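Local coordinates for amidase, hydantoinase/carbamoylase family (Burkholderia ambifaria, PDB 5TP4), which probably hydrolyses N-carbamoyl-L-amino acids, cleaving a non-peptide carbon-nitrogen bond as a two-zinc amidase of the peptidase M20 family, at residues B[28-33]-B[38-43]; B[55-60]-B[110-115]; B[190-195]-B[413-418]; B[209-214]-B[401-406]; B[248-253]-B[289-294]. All coordinates share one frame; numbering follows the deposited sequence. Where two conformers were deposited one is given.

Overall arrangement
Interactions 1 to 4 lie in the part of the chain that carries the zinc site; interaction 5 belongs to the smaller domain, with its centre about 50 Å from that of interaction 2. Interactions 3 and 4 both use helix 398-416 and reach the large mixed sheet, with centres 19 Å apart. Interaction 2 touches interaction 4 where Ala110 meets Thr405. Chemistry follows location: the buried contacts 2, 4 and 5 have no hydrogen bonds between their segments and rest on van der Waals contact between a few side chains, led by one leucine in interaction 2, whereas the partly buried contacts 1 and 3 use an arginine to grip backbone carbonyls, joined in interaction 3 by a carboxylate and a water.

Interaction 1: residues B[28-33]-B[38-43]; sequences ARIGAT and VRRLAL. With EDO (1,2-ethanediol), chain C.
A type II beta turn, Arg29 to Ala32, in the loop between helix 17-28 and helix 45-60 presents Ile30 and Gly31 to Arg39 and Arg40 of segment 38-43. A single bridge pairs Ala32 with Val38, their CA atoms 4.5 Å apart, and Arg39 N donates to Gly31 O at 2.9 Å. Gly31 has the positive phi of the third turn position, and with no side chain in the way its CA comes within 3.5 Å of Arg39 O. Arg40 runs alongside the carbonyl of Ile30. Its chain folds at chi3 (-57°), which carries the guanidinium back so that NH1 donates to Ile30 O at 3.1 Å, within both the carbonyl and the guanidinium planes and nearly straight at 163°. CD of the same arginine lies 3.9 Å from Ile30 CG2. Val38 closes the other flank, with CG1 against Ile30 O and CG2 4.1 Å from Ala28 CB. Thr33 lays CG2 across Arg39 CB at 3.7 Å, while its OG1 bonds to Glu98 and to Gly37 N. A 1,2-ethanediol, also bonded to Asp46, takes a weak bond from Gly31 N. Since Arg40 NH2 reaches Leu93 O, next to the zinc ligand His92, the buried guanidinium links the turn to the chain beside the metal site, its charge probably offset by these carbonyls and by Asp46, which Arg40 touches.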
# COMPACT_ATOMS: atom_id res chain seq x y z
N ALA B 28 -34.67 10.26 -10.42
CA ALA B 28 -33.25 10.56 -10.55
C ALA B 28 -32.96 12.05 -10.65
O ALA B 28 -31.80 12.45 -10.47
CB ALA B 28 -32.68 9.81 -11.75
N ARG B 29 -33.96 12.89 -10.94
CA ARG B 29 -33.73 14.33 -10.90
C ARG B 29 -33.47 14.83 -9.50
O ARG B 29 -32.83 15.88 -9.33
CB ARG B 29 -34.94 15.11 -11.43
CG ARG B 29 -35.45 14.75 -12.81
CD ARG B 29 -34.45 14.94 -13.86
NE ARG B 29 -35.13 14.91 -15.16
CZ ARG B 29 -34.53 15.17 -16.31
NH1 ARG B 29 -33.24 15.49 -16.32
NH2 ARG B 29 -35.22 15.13 -17.45
N ILE B 30 -34.00 14.14 -8.50
CA ILE B 30 -34.02 14.62 -7.11
C ILE B 30 -32.65 14.29 -6.53
O ILE B 30 -32.35 13.13 -6.29
CB ILE B 30 -35.14 13.98 -6.29
CG1 ILE B 30 -36.49 14.12 -7.03
CG2 ILE B 30 -35.23 14.60 -4.87
CD1 ILE B 30 -36.86 15.55 -7.30
N GLY B 31 -31.82 15.30 -6.34
CA GLY B 31 -30.46 15.03 -5.93
C GLY B 31 -29.48 14.78 -7.06
O GLY B 31 -28.34 14.40 -6.78
N ALA B 32 -29.88 14.99 -8.32
CA ALA B 32 -28.97 14.79 -9.45
C ALA B 32 -27.64 15.49 -9.20
O ALA B 32 -27.61 16.65 -8.78
CB ALA B 32 -29.58 15.31 -10.76
N THR B 33 -26.54 14.79 -9.45
CA THR B 33 -25.17 15.27 -9.29
C THR B 33 -24.60 15.70 -10.64
O THR B 33 -25.06 15.24 -11.69
CB THR B 33 -24.27 14.17 -8.72
OG1 THR B 33 -24.10 13.14 -9.70
CG2 THR B 33 -24.83 13.56 -7.42
N VAL B 38 -26.75 10.45 -8.50
CA VAL B 38 -27.79 10.86 -7.57
C VAL B 38 -27.17 10.93 -6.18
O VAL B 38 -26.48 9.99 -5.76
CB VAL B 38 -28.98 9.89 -7.58
CG1 VAL B 38 -30.01 10.24 -6.49
CG2 VAL B 38 -29.65 9.85 -8.96
N ARG B 39 -27.40 12.03 -5.49
CA ARG B 39 -27.00 12.17 -4.09
C ARG B 39 -28.25 12.48 -3.27
O ARG B 39 -28.71 13.63 -3.25
CB ARG B 39 -25.97 13.28 -3.93
CG ARG B 39 -25.39 13.40 -2.53
CD ARG B 39 -24.50 14.62 -2.47
NE ARG B 39 -23.90 14.80 -1.16
CZ ARG B 39 -22.63 14.51 -0.87
NH1 ARG B 39 -21.81 14.05 -1.82
NH2 ARG B 39 -22.17 14.70 0.36
N ARG B 40 -28.78 11.46 -2.59
CA ARG B 40 -29.82 11.61 -1.58
C ARG B 40 -29.33 10.87 -0.34
O ARG B 40 -29.81 9.78 -0.01
CB ARG B 40 -31.19 11.11 -2.07
CG ARG B 40 -31.76 11.89 -3.26
CD ARG B 40 -33.25 11.51 -3.52
NE ARG B 40 -33.46 10.07 -3.76
CZ ARG B 40 -33.47 9.49 -4.96
NH1 ARG B 40 -33.26 10.20 -6.06
NH2 ARG B 40 -33.66 8.18 -5.06
N LEU B 41 -28.38 11.47 0.37
CA LEU B 41 -27.91 10.88 1.62
C LEU B 41 -29.04 10.82 2.64
O LEU B 41 -29.84 11.76 2.77
CB LEU B 41 -26.72 11.69 2.16
CG LEU B 41 -25.41 11.39 1.43
CD1 LEU B 41 -24.36 12.45 1.69
CD2 LEU B 41 -24.91 10.04 1.86
N ALA B 42 -29.11 9.71 3.37
CA ALA B 42 -30.23 9.45 4.27
C ALA B 42 -30.56 10.64 5.16
O ALA B 42 -29.69 11.21 5.82
CB ALA B 42 -29.90 8.21 5.12
N LEU B 43 -31.83 11.03 5.15
CA LEU B 43 -32.43 12.04 6.02
C LEU B 43 -31.92 13.46 5.77
O LEU B 43 -32.20 14.35 6.58
CB LEU B 43 -32.26 11.68 7.51
CG LEU B 43 -32.74 10.24 7.77
CD1 LEU B 43 -32.63 9.88 9.27
CD2 LEU B 43 -34.18 10.00 7.29
C1 EDO C . -33.38 18.48 -5.72
O1 EDO C . -32.84 19.54 -4.92
C2 EDO C . -32.70 18.48 -7.09
O2 EDO C . -31.29 18.38 -6.87

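Interaction 2: residues B[55-60]-B[110-115]; sequences AQWCRD and AGLEVV
Two helical segments, 55-60 in the last turns of helix 45-60 and 110-115 in the middle of helix 105-121, come closest at Cys58 and Leu112, whose CA atoms are 6.7 Å apart. No hydrogen bond joins them; the junction is carried by a single leucine whose two methyl groups divide the work. Leu112 reaches outward with CG anti to its backbone N (chi1 174°), and its fork meets the facing helix at two consecutive residues. CD2 touches Trp57 at both the start and the body of the side chain, 3.6 Å from CB and 3.6 Å from CE3, approaching the indole obliquely while the two side chains cross at about a right angle. CD1 turns to Cys58 instead, lying 4.1 Å from SG, 4.1 Å from CA and 4.0 Å from the carbonyl O of Trp57.

The contact thus packs helix 45-60 against helix 105-121 in the zinc-bearing part of the chain, away from the metal site itself. Beyond the leucine the indole is covered by helix 17-28, where it meets Ser23, Asp26 and Met27, and it also takes a cation-pi contact from Arg116. Cys58 is backed by Met63 and by Val65 of strand 64-67. Glu113 faces elsewhere, forming a salt bridge with Arg19.

With aliphatic methyls set against an indole and a thiol, the helices are held here by dispersion and the exclusion of water along a largely nonpolar seam, while the charge of Glu113 is engaged elsewhere.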
# COMPACT_ATOMS: atom_id res chain seq x y z
N ALA B 55 -43.99 9.28 -1.84
CA ALA B 55 -45.22 9.18 -1.06
C ALA B 55 -46.38 9.76 -1.83
O ALA B 55 -47.48 9.22 -1.84
CB ALA B 55 -45.09 9.90 0.30
N GLN B 56 -46.13 10.87 -2.51
CA GLN B 56 -47.18 11.51 -3.29
C GLN B 56 -47.69 10.58 -4.38
O GLN B 56 -48.90 10.41 -4.56
CB GLN B 56 -46.65 12.81 -3.90
CG GLN B 56 -47.63 13.42 -4.88
CD GLN B 56 -48.83 14.00 -4.17
OE1 GLN B 56 -48.70 14.76 -3.20
NE2 GLN B 56 -50.03 13.66 -4.65
N TRP B 57 -46.76 9.96 -5.12
CA TRP B 57 -47.14 8.99 -6.14
C TRP B 57 -47.97 7.86 -5.54
O TRP B 57 -48.97 7.43 -6.13
CB TRP B 57 -45.89 8.41 -6.79
CG TRP B 57 -45.21 9.39 -7.69
CD1 TRP B 57 -45.73 10.52 -8.19
CD2 TRP B 57 -43.88 9.27 -8.21
NE1 TRP B 57 -44.80 11.15 -9.01
CE2 TRP B 57 -43.65 10.39 -9.03
CE3 TRP B 57 -42.86 8.33 -8.05
CZ2 TRP B 57 -42.44 10.59 -9.69
CZ3 TRP B 57 -41.66 8.52 -8.71
CH2 TRP B 57 -41.46 9.66 -9.52
N CYS B 58 -47.57 7.37 -4.36
CA CYS B 58 -48.31 6.27 -3.74
C CYS B 58 -49.73 6.69 -3.39
O CYS B 58 -50.68 5.93 -3.62
CB CYS B 58 -47.60 5.80 -2.48
SG CYS B 58 -46.08 4.89 -2.84
N ARG B 59 -49.88 7.89 -2.82
CA ARG B 59 -51.22 8.36 -2.48
C ARG B 59 -52.06 8.58 -3.73
O ARG B 59 -53.26 8.30 -3.72
CB ARG B 59 -51.13 9.64 -1.65
CG ARG B 59 -50.48 9.43 -0.29
CD ARG B 59 -50.68 10.69 0.59
NE ARG B 59 -49.72 10.71 1.70
CZ ARG B 59 -48.55 11.34 1.64
NH1 ARG B 59 -48.24 12.03 0.55
NH2 ARG B 59 -47.72 11.30 2.67
N ASP B 60 -51.43 9.06 -4.82
CA ASP B 60 -52.14 9.19 -6.09
C ASP B 60 -52.57 7.84 -6.64
O ASP B 60 -53.52 7.78 -7.42
CB ASP B 60 -51.27 9.91 -7.13
CG ASP B 60 -50.99 11.38 -6.79
OD1 ASP B 60 -51.78 11.99 -6.03
OD2 ASP B 60 -49.97 11.90 -7.30
N ALA B 110 -40.33 -0.12 -8.63
CA ALA B 110 -40.96 -1.34 -9.13
C ALA B 110 -42.19 -1.67 -8.30
O ALA B 110 -43.24 -2.02 -8.85
CB ALA B 110 -39.97 -2.50 -9.10
N GLY B 111 -42.11 -1.53 -6.98
CA GLY B 111 -43.29 -1.74 -6.17
C GLY B 111 -44.41 -0.79 -6.53
O GLY B 111 -45.57 -1.19 -6.63
N LEU B 112 -44.09 0.49 -6.73
CA LEU B 112 -45.13 1.43 -7.14
C LEU B 112 -45.75 1.02 -8.47
O LEU B 112 -46.97 1.08 -8.65
CB LEU B 112 -44.56 2.85 -7.22
CG LEU B 112 -45.49 3.93 -7.78
CD1 LEU B 112 -46.72 4.16 -6.87
CD2 LEU B 112 -44.69 5.24 -7.93
N GLU B 113 -44.92 0.58 -9.42
CA GLU B 113 -45.50 0.21 -10.70
C GLU B 113 -46.36 -1.05 -10.56
O GLU B 113 -47.38 -1.17 -11.23
CB GLU B 113 -44.40 0.04 -11.76
CG GLU B 113 -44.86 -0.57 -13.11
CD GLU B 113 -45.97 0.25 -13.77
OE1 GLU B 113 -45.97 1.49 -13.61
OE2 GLU B 113 -46.83 -0.37 -14.47
N VAL B 114 -45.96 -1.98 -9.69
CA VAL B 114 -46.83 -3.12 -9.39
C VAL B 114 -48.21 -2.65 -8.97
O VAL B 114 -49.23 -3.12 -9.48
CB VAL B 114 -46.18 -4.01 -8.31
CG1 VAL B 114 -47.20 -5.00 -7.75
CG2 VAL B 114 -45.01 -4.76 -8.93
N VAL B 115 -48.27 -1.69 -8.06
CA VAL B 115 -49.56 -1.20 -7.60
C VAL B 115 -50.31 -0.49 -8.72
O VAL B 115 -51.51 -0.70 -8.91
CB VAL B 115 -49.37 -0.30 -6.38
CG1 VAL B 115 -50.70 0.47 -6.04
CG2 VAL B 115 -48.94 -1.17 -5.18

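Interaction 3: residues B[190-195]-B[413-418]; sequences AVDAYF and LARAGV. With EDO (1,2-ethanediol), chain S.
Arg415 reaches from the last turn of helix 398-416 to Asp192, Ala193 and Phe195, tightly packed on one flank and linked through water on the other. On the packed flank its CB sits 4.0 Å from Phe195 CE1, approaching the ring obliquely; Val87 of strand 87-91 and Cys342 and Leu345 of helix 340-353 also cover its aliphatic part. Ala193 CB comes to 3.5 Å from Arg415 NE. Strand 193-199 runs parallel between strands 87-91 and 377-382 of the mixed sheet and farther along carries the zinc ligand His198. A bend at chi2 (68°) turns the arginine toward Asp192, which reaches across from the opposite direction.

Two nitrogens grip that one residue side-on. NE donates to OD2 at 2.9 Å in a salt bridge, meeting it on the syn side but 35° out of the carboxylate plane, and NH2 donates to the carbonyl O of Asp192 at 3.1 Å. The carboxylate and guanidinium planes stand 47° apart, in keeping with a grip shared between side chain and backbone.

On the looser side a water donates both to Asp192 OD2, at 2.9 Å, and to Arg415 O, at 2.7 Å, serving a carbonyl in the final turn before Gly417 ends the helix. Lys127 makes only a long, weak ion pair with OD1. Farther along, a 1,2-ethanediol donates to Ala190 O. Facing a guanidinium, a water and a distant lysine, Asp192 is probably ionised, and the pair ties the helix end to the strand by charge as well as by packing.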
# COMPACT_ATOMS: atom_id res chain seq x y z
N ALA B 190 -46.06 -7.96 11.57
CA ALA B 190 -46.16 -9.22 10.84
C ALA B 190 -46.01 -8.99 9.36
O ALA B 190 -46.52 -8.01 8.81
CB ALA B 190 -47.50 -9.90 11.12
N VAL B 191 -45.24 -9.87 8.70
CA VAL B 191 -45.02 -9.80 7.26
C VAL B 191 -45.17 -11.21 6.70
O VAL B 191 -44.53 -12.14 7.20
CB VAL B 191 -43.62 -9.24 6.91
CG1 VAL B 191 -43.39 -9.30 5.43
CG2 VAL B 191 -43.48 -7.80 7.41
N ASP B 192 -45.99 -11.37 5.66
CA ASP B 192 -46.15 -12.70 5.06
C ASP B 192 -44.92 -13.09 4.24
O ASP B 192 -44.51 -14.26 4.26
CB ASP B 192 -47.37 -12.75 4.15
CG ASP B 192 -47.55 -14.11 3.51
OD1 ASP B 192 -47.94 -15.07 4.21
OD2 ASP B 192 -47.29 -14.22 2.30
N ALA B 193 -44.39 -12.16 3.47
CA ALA B 193 -43.23 -12.40 2.63
C ALA B 193 -42.66 -11.05 2.24
O ALA B 193 -43.37 -10.04 2.25
CB ALA B 193 -43.57 -13.20 1.37
N TYR B 194 -41.36 -11.05 1.92
CA TYR B 194 -40.67 -9.82 1.53
C TYR B 194 -40.00 -10.09 0.20
O TYR B 194 -39.24 -11.05 0.06
CB TYR B 194 -39.63 -9.40 2.56
CG TYR B 194 -38.80 -8.22 2.14
CD1 TYR B 194 -39.29 -6.93 2.32
CD2 TYR B 194 -37.54 -8.37 1.57
CE1 TYR B 194 -38.55 -5.83 1.94
CE2 TYR B 194 -36.80 -7.27 1.16
CZ TYR B 194 -37.32 -6.01 1.36
OH TYR B 194 -36.60 -4.89 1.00
N PHE B 195 -40.27 -9.23 -0.78
CA PHE B 195 -39.62 -9.32 -2.09
C PHE B 195 -38.86 -8.03 -2.39
O PHE B 195 -39.35 -6.93 -2.10
CB PHE B 195 -40.66 -9.56 -3.18
CG PHE B 195 -41.32 -10.91 -3.14
CD1 PHE B 195 -42.48 -11.10 -2.41
CD2 PHE B 195 -40.80 -11.97 -3.87
CE1 PHE B 195 -43.10 -12.34 -2.38
CE2 PHE B 195 -41.40 -13.21 -3.86
CZ PHE B 195 -42.56 -13.41 -3.12
N LEU B 413 -48.05 -11.45 -6.84
CA LEU B 413 -49.45 -11.84 -6.97
C LEU B 413 -49.67 -13.30 -6.60
O LEU B 413 -50.68 -13.65 -5.99
CB LEU B 413 -49.95 -11.60 -8.39
CG LEU B 413 -50.25 -10.15 -8.72
CD1 LEU B 413 -50.99 -10.06 -10.04
CD2 LEU B 413 -51.07 -9.48 -7.62
N ALA B 414 -48.74 -14.17 -7.00
CA ALA B 414 -48.88 -15.57 -6.60
C ALA B 414 -48.86 -15.69 -5.08
O ALA B 414 -49.68 -16.41 -4.50
CB ALA B 414 -47.76 -16.41 -7.23
N ARG B 415 -47.99 -14.92 -4.42
CA ARG B 415 -47.89 -15.00 -2.97
C ARG B 415 -49.11 -14.39 -2.29
O ARG B 415 -49.66 -14.98 -1.35
CB ARG B 415 -46.60 -14.30 -2.52
CG ARG B 415 -46.34 -14.44 -1.02
CD ARG B 415 -46.01 -15.89 -0.63
NE ARG B 415 -45.61 -15.96 0.77
CZ ARG B 415 -44.96 -16.97 1.35
NH1 ARG B 415 -44.63 -18.06 0.67
NH2 ARG B 415 -44.65 -16.86 2.64
N ALA B 416 -49.55 -13.24 -2.77
CA ALA B 416 -50.65 -12.52 -2.14
C ALA B 416 -52.01 -13.06 -2.50
O ALA B 416 -52.96 -12.85 -1.74
CB ALA B 416 -50.58 -11.04 -2.52
N GLY B 417 -52.15 -13.74 -3.63
CA GLY B 417 -53.44 -14.20 -4.07
C GLY B 417 -54.27 -13.09 -4.70
O GLY B 417 -54.06 -11.90 -4.48
N VAL B 418 -55.21 -13.51 -5.53
CA VAL B 418 -56.10 -12.58 -6.21
C VAL B 418 -57.51 -12.85 -5.70
O VAL B 418 -58.00 -13.98 -5.80
CB VAL B 418 -56.02 -12.73 -7.74
CG1 VAL B 418 -57.03 -11.82 -8.42
CG2 VAL B 418 -54.63 -12.40 -8.20
C1 EDO S . -45.21 -4.67 9.07
O1 EDO S . -46.57 -5.00 9.41
C2 EDO S . -45.20 -3.99 7.72
O2 EDO S . -45.89 -2.74 7.84
O HOH W 1 -49.09 -16.10 1.03

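Interaction 4: residues B[209-214]-B[401-406]; sequences GTTIGI and VTRGTN
On the helix that Thr211 and Ile212 meet through Arg403 and Gly404, the carbonyl O of Val401 is gripped by several donors: Thr405 OG1 at 2.8 Å and Thr405 N at 3.2 Å, from opposite faces of its plane, with Tyr106 OH bonded as well. The contact itself is apolar or face-on. Thr211 OG1 sits 3.6 Å above the plane of the Arg403 guanidinium, over its centre, while CG2 lies 3.7 Å from Arg403 NE and equally near Arg403 CB. A bend at chi3 (-70°) folds the arginine back along its own helix, where NE bonds to Asp399 O and NH2 forms a salt bridge with Asp400; these bonds fix the flat group on which the threonine rests. Next door, Ile212 pushes CD1 to 3.7 Å from Gly404 CA, and the CA atoms of Ile212 and Gly404 are 6.3 Å apart, the closest approach of the two backbones. Strand 212-229 starts here, hydrogen-bonded by its backbone to strands 357-362 and 377-382 of the mixed sheet. Helix 398-416 covers it beside Ala350 of helix 340-353, with helix 17-28 touching Val401 and Thr405, and helix 105-121 supplying Tyr106.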
# COMPACT_ATOMS: atom_id res chain seq x y z
N GLY B 209 -26.24 -12.54 -20.97
CA GLY B 209 -27.52 -12.29 -21.60
C GLY B 209 -28.69 -12.81 -20.79
O GLY B 209 -29.73 -13.15 -21.35
N THR B 210 -28.55 -12.88 -19.47
CA THR B 210 -29.62 -13.37 -18.62
C THR B 210 -30.44 -12.19 -18.14
O THR B 210 -29.89 -11.26 -17.56
CB THR B 210 -29.06 -14.12 -17.41
OG1 THR B 210 -28.10 -15.09 -17.84
CG2 THR B 210 -30.18 -14.80 -16.69
N THR B 211 -31.74 -12.25 -18.37
CA THR B 211 -32.62 -11.16 -17.96
C THR B 211 -32.93 -11.19 -16.46
O THR B 211 -32.96 -10.14 -15.82
CB THR B 211 -33.92 -11.22 -18.76
OG1 THR B 211 -33.60 -11.07 -20.14
CG2 THR B 211 -34.86 -10.07 -18.34
N ILE B 212 -33.16 -12.37 -15.90
CA ILE B 212 -33.65 -12.52 -14.53
C ILE B 212 -32.64 -13.28 -13.69
O ILE B 212 -32.35 -14.45 -13.96
CB ILE B 212 -35.00 -13.24 -14.49
CG1 ILE B 212 -36.04 -12.51 -15.37
CG2 ILE B 212 -35.50 -13.36 -12.99
CD1 ILE B 212 -36.35 -11.05 -14.89
N GLY B 213 -32.12 -12.63 -12.64
CA GLY B 213 -31.34 -13.35 -11.65
C GLY B 213 -32.27 -13.84 -10.56
O GLY B 213 -32.92 -13.03 -9.88
N ILE B 214 -32.39 -15.15 -10.41
CA ILE B 214 -33.18 -15.78 -9.34
C ILE B 214 -32.27 -15.83 -8.12
O ILE B 214 -31.41 -16.70 -8.01
CB ILE B 214 -33.66 -17.18 -9.75
CG1 ILE B 214 -34.55 -17.12 -10.99
CG2 ILE B 214 -34.46 -17.83 -8.59
CD1 ILE B 214 -34.57 -18.44 -11.76
N VAL B 401 -35.41 -3.51 -16.95
CA VAL B 401 -36.23 -2.91 -15.91
C VAL B 401 -37.66 -3.42 -16.02
O VAL B 401 -38.27 -3.86 -15.03
CB VAL B 401 -36.17 -1.37 -16.01
CG1 VAL B 401 -37.33 -0.73 -15.25
CG2 VAL B 401 -34.80 -0.86 -15.52
N THR B 402 -38.21 -3.38 -17.22
CA THR B 402 -39.58 -3.85 -17.40
C THR B 402 -39.72 -5.32 -17.06
O THR B 402 -40.62 -5.70 -16.30
CB THR B 402 -40.02 -3.60 -18.84
OG1 THR B 402 -39.93 -2.20 -19.13
CG2 THR B 402 -41.49 -4.06 -19.04
N ARG B 403 -38.87 -6.17 -17.63
CA ARG B 403 -39.07 -7.61 -17.45
C ARG B 403 -38.82 -8.05 -16.01
O ARG B 403 -39.55 -8.90 -15.49
CB ARG B 403 -38.19 -8.39 -18.42
CG ARG B 403 -38.69 -8.22 -19.89
CD ARG B 403 -37.83 -8.91 -20.89
NE ARG B 403 -36.55 -8.23 -21.02
CZ ARG B 403 -35.63 -8.55 -21.91
NH1 ARG B 403 -35.84 -9.55 -22.77
NH2 ARG B 403 -34.48 -7.87 -21.93
N GLY B 404 -37.84 -7.47 -15.32
CA GLY B 404 -37.68 -7.76 -13.91
C GLY B 404 -38.92 -7.42 -13.10
O GLY B 404 -39.28 -8.14 -12.16
N THR B 405 -39.59 -6.31 -13.45
CA THR B 405 -40.79 -5.92 -12.73
C THR B 405 -41.98 -6.81 -13.09
O THR B 405 -42.84 -7.07 -12.23
CB THR B 405 -41.10 -4.45 -12.99
OG1 THR B 405 -39.90 -3.70 -12.79
CG2 THR B 405 -42.15 -3.90 -12.01
N ASN B 406 -42.06 -7.30 -14.33
CA ASN B 406 -43.06 -8.32 -14.66
C ASN B 406 -42.89 -9.55 -13.78
O ASN B 406 -43.88 -10.14 -13.33
CB ASN B 406 -42.97 -8.72 -16.12
CG ASN B 406 -43.53 -7.65 -17.04
OD1 ASN B 406 -44.33 -6.80 -16.61
ND2 ASN B 406 -43.14 -7.70 -18.31

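Interaction 5: residues B[248-253]-B[289-294]; sequences FASAQM and VTFTVD
Ser250 points from its helix toward the strand and meets Val289 and Phe291, alternate residues whose side chains emerge on the same face. Its OG lies 3.3 Å from Val289 CG1 and 3.5 Å from Val289 CB, a polar atom set against aliphatic carbon. That is tolerable because the hydroxyl is engaged elsewhere: with OG beside the backbone N and anti to the carbonyl carbon (chi1 -68°), it is bonded to Ala246 O, one turn back in the helix. Seen from that hydroxyl, the Phe291 ring approaches at roughly a right angle to the valine, Phe291 CE1 being 3.8 Å from Ser250 OG and 4.0 Å from Ser250 CB, and the hydroxyl meets the ring obliquely. A chi1 of 58° sets Phe291 CG between its own N and carbonyl carbon, which lifts the ring off the strand toward the helix.

Helix 246-262 and strand 288-297 run nearly parallel here, their local axes 22° apart and 9.4 Å from each other. They belong to the smaller domain, a beta-alpha-beta-beta-alpha-beta sandwich as in the dimerisation domains of M20 enzymes, in which this helix and helix 300-321 cover one face of a four-stranded antiparallel sheet. Strands 212-229 and 269-277 flank the strand, bringing Val226, Ile272 and Ala275 against Phe291.

One turn along from the serine, Met253 approaches the ring more loosely: its CB is 4.5 Å from Phe291 CZ, again oblique, and the rest of the side chain leads away from the strand. Val228 lies against both Ser250 and Met253. Ala251, whose CB points away from the strand, packs on Ala254 of the second subunit.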
# COMPACT_ATOMS: atom_id res chain seq x y z
N PHE B 248 8.26 -10.23 -0.71
CA PHE B 248 8.24 -11.43 -1.55
C PHE B 248 7.45 -12.53 -0.86
O PHE B 248 6.76 -13.30 -1.54
CB PHE B 248 9.66 -11.96 -1.85
CG PHE B 248 10.38 -11.25 -2.98
CD1 PHE B 248 9.70 -10.66 -4.03
CD2 PHE B 248 11.78 -11.22 -2.99
CE1 PHE B 248 10.41 -10.01 -5.08
CE2 PHE B 248 12.49 -10.57 -4.01
CZ PHE B 248 11.79 -9.97 -5.05
N ALA B 249 7.52 -12.59 0.47
CA ALA B 249 6.73 -13.58 1.21
C ALA B 249 5.24 -13.30 1.04
O ALA B 249 4.44 -14.23 0.79
CB ALA B 249 7.11 -13.56 2.69
N SER B 250 4.84 -12.04 1.17
CA SER B 250 3.44 -11.68 1.02
C SER B 250 2.94 -11.98 -0.37
O SER B 250 1.76 -12.31 -0.56
CB SER B 250 3.23 -10.19 1.31
OG SER B 250 3.45 -9.91 2.69
N ALA B 251 3.80 -11.76 -1.37
CA ALA B 251 3.41 -12.07 -2.74
C ALA B 251 3.16 -13.55 -2.92
O ALA B 251 2.18 -13.95 -3.56
CB ALA B 251 4.49 -11.56 -3.71
N GLN B 252 4.02 -14.40 -2.35
CA GLN B 252 3.77 -15.84 -2.47
C GLN B 252 2.49 -16.22 -1.74
O GLN B 252 1.74 -17.09 -2.21
CB GLN B 252 4.94 -16.66 -1.95
CG GLN B 252 4.69 -18.13 -2.26
CD GLN B 252 5.82 -19.01 -1.89
OE1 GLN B 252 6.79 -18.56 -1.29
NE2 GLN B 252 5.72 -20.29 -2.23
N MET B 253 2.23 -15.60 -0.59
CA MET B 253 0.99 -15.93 0.10
C MET B 253 -0.22 -15.55 -0.74
O MET B 253 -1.24 -16.24 -0.72
CB MET B 253 0.94 -15.23 1.45
CG MET B 253 2.00 -15.69 2.42
SD MET B 253 2.00 -14.66 3.92
CE MET B 253 3.54 -15.17 4.68
N VAL B 289 4.82 -5.86 6.29
CA VAL B 289 3.85 -5.78 5.20
C VAL B 289 2.50 -6.16 5.77
O VAL B 289 2.38 -7.15 6.50
CB VAL B 289 4.20 -6.73 4.04
CG1 VAL B 289 3.12 -6.62 2.96
CG2 VAL B 289 5.60 -6.41 3.46
N THR B 290 1.48 -5.36 5.46
CA THR B 290 0.11 -5.69 5.86
C THR B 290 -0.75 -5.80 4.61
O THR B 290 -0.56 -5.07 3.64
CB THR B 290 -0.49 -4.63 6.81
OG1 THR B 290 -0.46 -3.33 6.19
CG2 THR B 290 0.25 -4.62 8.18
N PHE B 291 -1.70 -6.73 4.63
CA PHE B 291 -2.72 -6.71 3.60
C PHE B 291 -4.00 -7.27 4.18
O PHE B 291 -3.98 -7.91 5.23
CB PHE B 291 -2.27 -7.49 2.36
CG PHE B 291 -1.92 -8.92 2.61
CD1 PHE B 291 -0.63 -9.28 2.99
CD2 PHE B 291 -2.85 -9.93 2.38
CE1 PHE B 291 -0.30 -10.63 3.17
CE2 PHE B 291 -2.52 -11.27 2.56
CZ PHE B 291 -1.25 -11.63 2.94
N THR B 292 -5.12 -6.98 3.52
CA THR B 292 -6.42 -7.48 3.96
C THR B 292 -6.88 -8.58 3.03
O THR B 292 -6.48 -8.64 1.86
CB THR B 292 -7.49 -6.38 4.01
OG1 THR B 292 -7.71 -5.84 2.69
CG2 THR B 292 -7.08 -5.27 4.97
N VAL B 293 -7.71 -9.48 3.55
CA VAL B 293 -8.31 -10.53 2.74
C VAL B 293 -9.81 -10.47 2.95
O VAL B 293 -10.29 -10.45 4.09
CB VAL B 293 -7.79 -11.94 3.10
CG1 VAL B 293 -8.46 -12.94 2.23
CG2 VAL B 293 -6.28 -12.03 2.87
N ASP B 294 -10.56 -10.45 1.85
CA ASP B 294 -12.01 -10.63 1.84
C ASP B 294 -12.26 -12.02 1.26
O ASP B 294 -11.89 -12.29 0.12
CB ASP B 294 -12.66 -9.52 1.01
CG ASP B 294 -14.18 -9.68 0.84
OD1 ASP B 294 -14.62 -10.67 0.24
OD2 ASP B 294 -14.91 -8.74 1.23